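Local atomic coordinates of putative NADH-flavin reductase (Streptococcus pneumoniae TIGR4, PDB entry 4R01), a protein that probably binds a nicotinamide dinucleotide through its Rossmann fold and uses it to reduce flavin, as a putative NADH-flavin reductase. Residues Leu135-Leu138 against Arg139-Asn142. Sequence-based numbering, arbitrary orientation.
Sequences LDLL and RTKN
Leu-137 O, a carbonyl at the last turn of a helix, is gripped twice by Thr-140: OG1 donates to it over 2.6 Å, and the backbone N adds a longer bond of 3.3 Å. Both donors come from the same face of the carbonyl plane, but the hydroxyl lies only 23° out of it while the amide stands well above. With chi1 at 65°, the hydroxyl of Thr-140 sits between its own N and carbonyl carbon, a rotation that swings OG1 back over the helix end. Where a helix stops, its end carbonyls lose their regular i+4 donors and are often met by water or by the residues that follow; here Thr-140 and Lys-141 supply donors for Leu-137 O and Leu-138 O. Leu-138 to Lys-141 form a type I turn, closed by Lys-141 N on Leu-138 O at 2.9 Å, whereas the last i to i+4 bond, from Arg-139 N to Leu-135 O, is weak. Lys-141 then centres an inverse gamma turn, and its side chain passes alongside Leu-137 O, CG lying 3.6 Å from that oxygen, before NZ pairs with Glu-82 of helix 76-88. In this Rossmann-fold chain the turn follows helix 125-138 and leads toward strand 145-150, onto which Leu-135 and Leu-138 pack. Arg-139 runs back beside the helix, extended from CG to NE, and Leu-135 CD1 lies over one guanidinium face, offset toward its rim, while CD2 comes within 3.5 Å of NH2. Water 1, in plane at the guanidinium edge, accepts from Arg-139 NE and donates to Asp-136 OD1, bridging two opposite charges whose atoms, NE and OD1, stay 4.8 Å apart. Each also has a direct salt bridge elsewhere, Arg-139 with Glu-170 and Asp-136 with Arg-113.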
loop_
_atom_site.group_PDB
_atom_site.type_symbol
_atom_site.label_atom_id
_atom_site.label_comp_id
_atom_site.label_asym_id
_atom_site.label_seq_id
_atom_site.Cartn_x
_atom_site.Cartn_y
_atom_site.Cartn_z
ATOM N N LEU A 135 -3.243 26.123 3.045
ATOM C CA LEU A 135 -2.022 26.045 3.839
ATOM C C LEU A 135 -0.885 26.851 3.207
ATOM O O LEU A 135 -0.123 27.516 3.911
ATOM C CB LEU A 135 -1.601 24.585 4.019
ATOM C CG LEU A 135 -0.223 24.320 4.631
ATOM C CD1 LEU A 135 -0.127 24.903 6.030
ATOM C CD2 LEU A 135 0.084 22.824 4.642
ATOM N N ASP A 136 -0.779 26.795 1.881
ATOM C CA ASP A 136 0.274 27.519 1.172
ATOM C C ASP A 136 0.144 29.027 1.371
ATOM O O ASP A 136 1.143 29.741 1.456
ATOM C CB ASP A 136 0.255 27.185 -0.324
ATOM C CG ASP A 136 0.674 25.751 -0.610
ATOM O OD1 ASP A 136 1.311 25.127 0.267
ATOM O OD2 ASP A 136 0.375 25.251 -1.717
ATOM N N LEU A 137 -1.091 29.506 1.452
ATOM C CA LEU A 137 -1.345 30.930 1.637
ATOM C C LEU A 137 -0.973 31.376 3.050
ATOM O O LEU A 137 -0.505 32.495 3.253
ATOM C CB LEU A 137 -2.812 31.252 1.341
ATOM C CG LEU A 137 -3.196 32.730 1.260
ATOM C CD1 LEU A 137 -2.324 33.461 0.250
ATOM C CD2 LEU A 137 -4.661 32.869 0.896
ATOM N N LEU A 138 -1.169 30.489 4.021
ATOM C CA LEU A 138 -0.853 30.794 5.412
ATOM C C LEU A 138 0.641 31.018 5.639
ATOM O O LEU A 138 1.029 31.866 6.441
ATOM C CB LEU A 138 -1.351 29.676 6.332
ATOM C CG LEU A 138 -2.807 29.755 6.796
ATOM C CD1 LEU A 138 -3.216 28.477 7.513
ATOM C CD2 LEU A 138 -3.013 30.965 7.700
ATOM N N ARG A 139 1.480 30.263 4.937
ATOM C CA ARG A 139 2.923 30.371 5.133
ATOM C C ARG A 139 3.460 31.749 4.753
ATOM O O ARG A 139 4.525 32.154 5.214
ATOM C CB ARG A 139 3.654 29.294 4.334
ATOM C CG ARG A 139 3.259 27.880 4.709
ATOM C CD ARG A 139 4.300 26.889 4.238
ATOM N NE ARG A 139 3.830 25.510 4.331
ATOM C CZ ARG A 139 3.908 24.762 5.427
ATOM N NH1 ARG A 139 4.433 25.258 6.538
ATOM N NH2 ARG A 139 3.456 23.517 5.410
ATOM N N THR A 140 2.716 32.469 3.919
ATOM C CA THR A 140 3.122 33.802 3.493
ATOM C C THR A 140 2.667 34.865 4.491
ATOM O O THR A 140 3.057 36.029 4.394
ATOM C CB THR A 140 2.562 34.142 2.099
ATOM O OG1 THR A 140 1.132 34.200 2.160
ATOM C CG2 THR A 140 2.977 33.083 1.088
ATOM N N LYS A 141 1.839 34.460 5.449
ATOM C CA LYS A 141 1.356 35.377 6.476
ATOM C C LYS A 141 2.352 35.470 7.625
ATOM O O LYS A 141 2.269 34.720 8.599
ATOM C CB LYS A 141 -0.016 34.939 6.991
ATOM C CG LYS A 141 -1.084 34.861 5.912
ATOM C CD LYS A 141 -1.077 36.106 5.035
ATOM C CE LYS A 141 -2.193 36.064 4.000
ATOM N NZ LYS A 141 -2.116 37.211 3.055
ATOM N N ASN A 142 3.291 36.404 7.504
ATOM C CA ASN A 142 4.375 36.549 8.468
ATOM C C ASN A 142 3.905 36.992 9.852
ATOM O O ASN A 142 4.360 36.465 10.866
ATOM C CB ASN A 142 5.412 37.544 7.941
ATOM C CG ASN A 142 5.663 37.393 6.453
ATOM O OD1 ASN A 142 4.982 38.006 5.631
ATOM N ND2 ASN A 142 6.645 36.571 6.098
HETATM O O HOH W 1 3.253 24.885 1.966
HETATM O O HOH W 2 3.799 32.416 7.995
#